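Local coordinates for ribosomal-protein-S5-alanine N-acetyltransferase (Vibrio fischeri, PDB 3IGR) that probably catalyses acetyl transfer from acetyl-CoA to the N-terminal alanine of ribosomal protein uS5, as expected of a RimJ-type GNAT acetyltransferase, at residues K160-I165 against E170-T175; V99-D104 against E142-V147; V84-I89 against D122-A127. All coordinates share one frame; numbering follows the deposited sequence.

Contact 1: K160-I165 against E170-T175; sequences KKYLYI and EDHILT
L163 and E170 form an antiparallel hydrogen-bonded pair, CA to CA 5.5 Å, and the extra residue Y162 set against the same E170 makes a classic beta bulge. E170 N donates to L163 O at 2.8 Å, while E170 O is shared: Y162 N reaches it at 2.8 Å from well above the carbonyl plane, and L163 N adds a weak bond. One carbonyl thus faces two successive amides, the second only weakly, as in a classic bulge.

Just beyond, where the chain turns a corner, a carboxylate takes over from the backbone. K161 N donates to D171 OD1 at 2.8 Å, meeting the oxygen on its anti side and somewhat out of the carboxylate plane. The methylene chain of K160 lies against the same carboxylate, CD being 3.3 Å from D171 OD2, but its ammonium stops short, K160 NZ lying 5.1 Å from D171 OD2, too far for a salt bridge with it.

On the other side, H172 is the buried partner. Y162 sends its ring across the imidazole at about a right angle: CD2 sits over one imidazole face, 3.5 Å from H172 CG, a position set by chi1 of -174°, which turns CG away from the backbone N. The two ring planes meet obliquely at 55°. I165 CD1 arrives at the imidazole edge, 3.9 Å from H172 NE2, and L163 closes in through CB and CD1. Neither imidazole nitrogen has a hydrogen-bonding partner in the model, so this ring is held by packing. Further along, L174 CD2 touches the tyrosine ring.

The carboxylate of E170 has its salt bridge outside this hairpin, with R140. Strand 168-178 pairs with 132-137 on one side and with 154-162 and 164-165 on the other; the bulge lies where the chain passes from 154-162 to 164-165, with I138 packed against I165, E170 and H172.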
# COMPACT_ATOMS: atom_id res chain seq x y z
N LYS A 160 -8.43 -11.51 25.62
CA LYS A 160 -9.52 -10.85 26.34
C LYS A 160 -8.96 -10.04 27.51
O LYS A 160 -7.99 -10.46 28.16
CB LYS A 160 -10.54 -11.87 26.83
CG LYS A 160 -11.24 -12.61 25.69
CD LYS A 160 -12.44 -11.83 25.19
CE LYS A 160 -13.02 -12.44 23.90
NZ LYS A 160 -13.68 -13.74 24.16
N LYS A 161 -9.57 -8.88 27.78
CA LYS A 161 -9.31 -8.12 29.01
C LYS A 161 -7.79 -7.96 29.21
O LYS A 161 -7.22 -8.36 30.23
CB LYS A 161 -9.99 -8.79 30.20
CG LYS A 161 -11.54 -8.90 30.01
CD LYS A 161 -12.18 -9.65 31.15
CE LYS A 161 -13.67 -9.81 30.94
NZ LYS A 161 -14.06 -11.21 31.34
N TYR A 162 -7.16 -7.37 28.21
CA TYR A 162 -5.74 -7.43 28.06
C TYR A 162 -5.01 -6.30 28.79
O TYR A 162 -4.08 -6.55 29.55
CB TYR A 162 -5.44 -7.42 26.56
CG TYR A 162 -4.01 -7.62 26.19
CD1 TYR A 162 -3.33 -8.78 26.54
CD2 TYR A 162 -3.33 -6.65 25.44
CE1 TYR A 162 -1.99 -8.97 26.17
CE2 TYR A 162 -2.01 -6.82 25.07
CZ TYR A 162 -1.34 -7.98 25.44
OH TYR A 162 -0.03 -8.13 25.07
N LEU A 163 -5.44 -5.06 28.55
CA LEU A 163 -4.86 -3.86 29.12
C LEU A 163 -5.92 -3.01 29.78
O LEU A 163 -7.06 -2.93 29.29
CB LEU A 163 -4.19 -3.02 28.04
CG LEU A 163 -2.73 -3.30 27.76
CD1 LEU A 163 -2.27 -2.59 26.47
CD2 LEU A 163 -1.94 -2.83 28.98
N TYR A 164 -5.54 -2.36 30.87
CA TYR A 164 -6.49 -1.57 31.65
C TYR A 164 -6.44 -0.16 31.13
O TYR A 164 -5.42 0.51 31.22
CB TYR A 164 -6.13 -1.64 33.14
CG TYR A 164 -7.25 -1.19 34.07
CD1 TYR A 164 -8.30 -2.06 34.40
CD2 TYR A 164 -7.28 0.10 34.58
CE1 TYR A 164 -9.34 -1.66 35.25
CE2 TYR A 164 -8.34 0.53 35.43
CZ TYR A 164 -9.35 -0.36 35.76
OH TYR A 164 -10.36 0.04 36.61
N ILE A 165 -7.53 0.26 30.51
CA ILE A 165 -7.56 1.53 29.80
C ILE A 165 -8.81 2.29 30.21
O ILE A 165 -9.91 1.76 30.11
CB ILE A 165 -7.55 1.30 28.27
CG1 ILE A 165 -6.18 0.76 27.82
CG2 ILE A 165 -7.90 2.60 27.53
CD1 ILE A 165 -6.13 0.20 26.40
N GLU A 170 -9.52 -3.98 28.45
CA GLU A 170 -9.93 -3.95 27.05
C GLU A 170 -9.36 -5.15 26.29
O GLU A 170 -8.18 -5.45 26.40
CB GLU A 170 -9.49 -2.63 26.40
CG GLU A 170 -10.24 -1.39 26.94
CD GLU A 170 -11.62 -1.22 26.32
OE1 GLU A 170 -11.97 -1.99 25.41
OE2 GLU A 170 -12.36 -0.30 26.74
N ASP A 171 -10.24 -5.88 25.61
CA ASP A 171 -9.84 -6.93 24.68
C ASP A 171 -8.87 -6.34 23.63
O ASP A 171 -8.99 -5.17 23.25
CB ASP A 171 -11.09 -7.51 23.97
CG ASP A 171 -12.07 -8.23 24.92
OD1 ASP A 171 -11.78 -8.40 26.12
OD2 ASP A 171 -13.14 -8.67 24.45
N HIS A 172 -7.88 -7.13 23.19
CA HIS A 172 -6.98 -6.72 22.12
C HIS A 172 -6.76 -7.84 21.13
O HIS A 172 -6.61 -9.00 21.54
CB HIS A 172 -5.61 -6.35 22.66
CG HIS A 172 -5.55 -5.01 23.32
ND1 HIS A 172 -4.70 -4.02 22.91
CD2 HIS A 172 -6.23 -4.52 24.38
CE1 HIS A 172 -4.84 -2.96 23.69
NE2 HIS A 172 -5.77 -3.24 24.59
N ILE A 173 -6.71 -7.48 19.85
CA ILE A 173 -6.30 -8.39 18.80
C ILE A 173 -4.78 -8.50 18.82
O ILE A 173 -4.10 -7.49 18.90
CB ILE A 173 -6.77 -7.90 17.40
CG1 ILE A 173 -8.29 -7.66 17.38
CG2 ILE A 173 -6.35 -8.89 16.32
CD1 ILE A 173 -9.14 -8.90 17.67
N LEU A 174 -4.25 -9.71 18.78
CA LEU A 174 -2.80 -9.88 18.72
C LEU A 174 -2.40 -10.10 17.27
O LEU A 174 -2.99 -10.93 16.57
CB LEU A 174 -2.34 -11.06 19.59
CG LEU A 174 -2.92 -11.15 21.01
CD1 LEU A 174 -2.66 -12.50 21.64
CD2 LEU A 174 -2.39 -10.03 21.87
N THR A 175 -1.41 -9.35 16.83
CA THR A 175 -0.93 -9.47 15.45
C THR A 175 0.59 -9.46 15.40
O THR A 175 1.25 -9.01 16.36
CB THR A 175 -1.47 -8.33 14.53
OG1 THR A 175 -0.76 -7.11 14.77
CG2 THR A 175 -2.96 -8.10 14.74
O HOH W 1 -11.82 1.56 28.16

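Contact 2: V99-D104 against E142-V147; sequences VGYSLD and EKSAKV
Y101 and S144 meet through their hydroxyls, the OH of the tyrosine lying 2.9 Å from the OG of the serine, and this one hydrogen bond is the tight part of the contact between strand 96-103 and helix 142-150. Either oxygen could be the donor. The serine places its hydroxyl beside its own carbonyl carbon, opposite the backbone N (chi1 -173°), and the tyrosine ring must span the gap to reach it, since even the nearest pair of CA atoms, those of Y101 and S144, is 9.0 Å apart. CG of Y101 lies between the backbone N and the carbonyl carbon (chi1 44°), directing the ring at the helix.

The rest is looser. V147, one helical turn further on, offers CG1 to the same end of the ring, at 4.2 Å from Y101 CZ, a loose van der Waals contact. Within these segments the strand meets the helix through one long side chain; K143 and K146, on the exposed side of the helix, make no contact with the strand segment.

Around the pair, M113 and V117 of helix 112-126 pack on Y101, and Y137 of strand 132-137 on S144. In GNAT enzymes acetyl-CoA binds where the parallel strands equivalent to 96-103 and 132-137 splay apart, and helix 142-150 follows the second of them; Y101 thus probably spans from one of these strands to the helix that follows the other.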
# COMPACT_ATOMS: atom_id res chain seq x y z
N VAL A 99 5.77 -2.99 18.83
CA VAL A 99 5.59 -1.67 18.25
C VAL A 99 4.31 -1.04 18.80
O VAL A 99 3.25 -1.69 18.86
CB VAL A 99 5.60 -1.69 16.69
CG1 VAL A 99 4.45 -2.53 16.10
CG2 VAL A 99 5.58 -0.23 16.13
N GLY A 100 4.43 0.21 19.21
CA GLY A 100 3.27 1.04 19.60
C GLY A 100 3.42 2.38 18.90
O GLY A 100 4.54 2.87 18.74
N TYR A 101 2.32 2.98 18.47
CA TYR A 101 2.42 4.24 17.70
C TYR A 101 1.24 5.15 18.00
O TYR A 101 0.20 4.71 18.47
CB TYR A 101 2.48 3.98 16.17
CG TYR A 101 1.49 2.93 15.72
CD1 TYR A 101 1.90 1.62 15.56
CD2 TYR A 101 0.15 3.25 15.48
CE1 TYR A 101 1.01 0.64 15.19
CE2 TYR A 101 -0.75 2.29 15.10
CZ TYR A 101 -0.31 0.98 14.95
OH TYR A 101 -1.17 -0.02 14.58
N SER A 102 1.42 6.43 17.69
CA SER A 102 0.36 7.40 17.82
C SER A 102 0.57 8.50 16.79
O SER A 102 1.68 8.68 16.26
CB SER A 102 0.32 8.00 19.24
OG SER A 102 1.48 8.77 19.50
N LEU A 103 -0.52 9.20 16.49
CA LEU A 103 -0.52 10.31 15.55
C LEU A 103 -1.39 11.43 16.10
O LEU A 103 -2.44 11.18 16.70
CB LEU A 103 -1.05 9.86 14.19
CG LEU A 103 -0.89 10.82 13.00
CD1 LEU A 103 0.57 11.03 12.66
CD2 LEU A 103 -1.63 10.25 11.80
N ASP A 104 -0.92 12.66 15.89
CA ASP A 104 -1.67 13.86 16.21
C ASP A 104 -3.05 13.81 15.54
O ASP A 104 -3.14 13.40 14.39
CB ASP A 104 -0.89 15.08 15.74
CG ASP A 104 -1.50 16.38 16.21
OD1 ASP A 104 -1.07 16.89 17.27
OD2 ASP A 104 -2.44 16.87 15.55
N GLU A 142 -10.51 0.95 14.49
CA GLU A 142 -10.46 0.67 13.05
C GLU A 142 -9.25 1.32 12.36
O GLU A 142 -8.68 0.74 11.43
CB GLU A 142 -11.77 1.09 12.38
N LYS A 143 -8.86 2.51 12.80
CA LYS A 143 -7.75 3.24 12.19
C LYS A 143 -6.45 2.46 12.37
O LYS A 143 -5.67 2.28 11.41
CB LYS A 143 -7.61 4.64 12.78
CG LYS A 143 -8.64 5.63 12.28
CD LYS A 143 -8.30 7.03 12.76
CE LYS A 143 -8.79 7.28 14.18
NZ LYS A 143 -10.06 8.06 14.15
N SER A 144 -6.23 1.98 13.59
CA SER A 144 -5.10 1.14 13.89
C SER A 144 -5.15 -0.20 13.16
O SER A 144 -4.12 -0.67 12.67
CB SER A 144 -5.00 0.91 15.39
OG SER A 144 -3.81 0.25 15.68
N ALA A 145 -6.32 -0.83 13.10
CA ALA A 145 -6.47 -2.11 12.40
C ALA A 145 -6.04 -1.96 10.94
O ALA A 145 -5.33 -2.81 10.41
CB ALA A 145 -7.91 -2.61 12.46
N LYS A 146 -6.47 -0.88 10.30
CA LYS A 146 -6.18 -0.65 8.88
C LYS A 146 -4.71 -0.42 8.59
O LYS A 146 -4.18 -0.90 7.59
CB LYS A 146 -7.06 0.45 8.29
CG LYS A 146 -8.35 -0.09 7.62
CD LYS A 146 -9.01 -1.24 8.45
CE LYS A 146 -8.43 -2.63 8.10
NZ LYS A 146 -8.79 -3.68 9.09
N VAL A 147 -4.04 0.30 9.49
CA VAL A 147 -2.60 0.47 9.40
C VAL A 147 -1.93 -0.90 9.38
O VAL A 147 -1.20 -1.22 8.44
CB VAL A 147 -2.05 1.32 10.58
CG1 VAL A 147 -0.54 1.14 10.71
CG2 VAL A 147 -2.41 2.79 10.38

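Contact 3: V84-I89 against D122-A127; sequences VSYSNI and DWMFKA
This is a buried, apolar sheet-to-helix contact: M124, a selenomethionine of helix 112-126, lies across the ring of Y86 on strand 79-90. Its CG is poised almost exactly over the middle of the ring, 3.7 Å from the Y86 centroid and 5° off the ring normal, a CH-pi approach. The selenium follows over the same face, 4.4 Å from that centroid and 23° off the normal, which makes a Met-aromatic contact.

Helix 112-126 is the helix of the beta-alpha-beta crossover linking the parallel strands 96-103 and 132-137 of the GNAT core; here its C-terminal turns rest on the neighbouring strand 79-90. The selenomethionine chain is bent at chi2 (-65°) and again at chi3, a curl that carries the methyl back toward the strand, where CE lies 3.9 Å from Y86 CB and, tip to tip, 3.7 Å from I89 CD1. I89 follows a corner at N88 and points back at the helix.

The phenol OH of Y86 is hydrogen-bonded to T120 on the same helix, tying the polar end of the ring down, while F68 of strand 68-74 packs on both M124 and I89.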
# COMPACT_ATOMS: atom_id res chain seq x y z
N VAL A 84 6.57 6.32 16.95
CA VAL A 84 6.56 4.87 16.68
C VAL A 84 7.60 4.33 17.62
O VAL A 84 8.77 4.67 17.51
CB VAL A 84 6.90 4.51 15.19
CG1 VAL A 84 6.76 3.01 14.95
CG2 VAL A 84 5.97 5.25 14.20
N SER A 85 7.16 3.50 18.57
CA SER A 85 8.05 3.06 19.64
C SER A 85 8.23 1.55 19.58
O SER A 85 7.26 0.81 19.65
CB SER A 85 7.47 3.45 21.00
OG SER A 85 8.24 2.86 22.04
N TYR A 86 9.48 1.11 19.46
CA TYR A 86 9.82 -0.33 19.51
C TYR A 86 10.41 -0.59 20.88
O TYR A 86 11.44 -0.02 21.25
CB TYR A 86 10.78 -0.72 18.39
CG TYR A 86 10.18 -0.49 17.03
CD1 TYR A 86 9.41 -1.48 16.42
CD2 TYR A 86 10.31 0.75 16.38
CE1 TYR A 86 8.83 -1.26 15.17
CE2 TYR A 86 9.73 0.98 15.14
CZ TYR A 86 8.99 -0.04 14.55
OH TYR A 86 8.38 0.17 13.35
N SER A 87 9.72 -1.43 21.65
CA SER A 87 10.06 -1.70 23.03
C SER A 87 9.96 -3.19 23.31
O SER A 87 9.49 -3.96 22.46
CB SER A 87 9.10 -0.97 23.96
OG SER A 87 7.78 -1.47 23.75
N ASN A 88 10.39 -3.60 24.50
CA ASN A 88 10.26 -4.98 24.89
C ASN A 88 11.06 -5.83 23.91
O ASN A 88 10.60 -6.86 23.43
CB ASN A 88 8.78 -5.35 24.77
CG ASN A 88 8.24 -5.99 25.98
OD1 ASN A 88 7.54 -5.33 26.78
ND2 ASN A 88 8.52 -7.27 26.15
N ILE A 89 12.24 -5.35 23.55
CA ILE A 89 13.05 -6.04 22.58
C ILE A 89 13.84 -7.19 23.23
O ILE A 89 14.48 -6.98 24.26
CB ILE A 89 13.98 -5.07 21.85
CG1 ILE A 89 13.15 -4.13 20.96
CG2 ILE A 89 15.04 -5.82 21.04
CD1 ILE A 89 13.98 -3.05 20.26
N ASP A 122 10.73 -1.82 8.52
CA ASP A 122 11.69 -2.24 7.53
C ASP A 122 13.12 -2.13 8.07
O ASP A 122 13.97 -3.01 7.83
CB ASP A 122 11.55 -1.34 6.32
CG ASP A 122 11.41 -2.11 5.07
OD1 ASP A 122 10.24 -2.30 4.66
OD2 ASP A 122 12.45 -2.53 4.52
N TRP A 123 13.38 -1.03 8.77
CA TRP A 123 14.67 -0.83 9.40
C TRP A 123 14.92 -1.82 10.57
O TRP A 123 16.02 -2.32 10.74
CB TRP A 123 14.82 0.63 9.84
CG TRP A 123 16.16 0.95 10.39
CD1 TRP A 123 17.30 1.28 9.68
CD2 TRP A 123 16.52 1.02 11.77
NE1 TRP A 123 18.34 1.53 10.54
CE2 TRP A 123 17.89 1.38 11.83
CE3 TRP A 123 15.82 0.82 12.97
CZ2 TRP A 123 18.57 1.53 13.04
CZ3 TRP A 123 16.50 0.98 14.18
CH2 TRP A 123 17.86 1.32 14.20
N MSE A 124 13.89 -2.10 11.36
CA MSE A 124 14.03 -3.05 12.47
C MSE A 124 14.39 -4.46 11.96
O MSE A 124 15.14 -5.20 12.61
CB MSE A 124 12.76 -3.08 13.32
CG MSE A 124 12.45 -1.76 14.03
SE MSE A 124 13.83 -1.36 15.36
CE MSE A 124 13.56 -2.84 16.56
N PHE A 125 13.87 -4.80 10.79
CA PHE A 125 14.08 -6.10 10.18
C PHE A 125 15.48 -6.15 9.54
O PHE A 125 16.27 -7.08 9.79
CB PHE A 125 13.01 -6.35 9.11
CG PHE A 125 11.71 -6.91 9.65
CD1 PHE A 125 11.53 -7.21 11.00
CD2 PHE A 125 10.66 -7.20 8.76
CE1 PHE A 125 10.32 -7.76 11.46
CE2 PHE A 125 9.45 -7.75 9.21
CZ PHE A 125 9.28 -8.02 10.57
N LYS A 126 15.76 -5.14 8.71
CA LYS A 126 16.96 -5.11 7.89
C LYS A 126 18.19 -4.67 8.66
O LYS A 126 19.21 -5.34 8.59
CB LYS A 126 16.76 -4.27 6.62
CG LYS A 126 15.78 -4.94 5.63
CD LYS A 126 15.50 -4.10 4.37
CE LYS A 126 14.55 -4.87 3.43
NZ LYS A 126 13.70 -3.99 2.58
N ALA A 127 18.12 -3.56 9.39
CA ALA A 127 19.29 -3.06 10.13
C ALA A 127 19.40 -3.64 11.54
O ALA A 127 20.50 -3.78 12.05
CB ALA A 127 19.31 -1.56 10.18

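How the contacts relate
Contacts 2 and 3 are coupled directly. Strands 79-90 and 96-103 are sheet neighbours, bridged by G100 O and S85 N at 2.7 Å, and V99 CG2 rests 3.5 Å from Y86 CE1. Their segments alternate along the chain, with centres 16 Å apart. Contact 1 follows later in sequence and stands aside: about 15 Å between centres from contact 2 and 22 Å from contact 3, with nearest atoms about 7 Å and 8 Å away. All three reach the same sheet. As in other GNAT enzymes, the cofactor probably binds between strands 96-103 and 132-137, beside contact 2; a bound sodium ion lies about 6 Å from the side chain of I165, in contact 1.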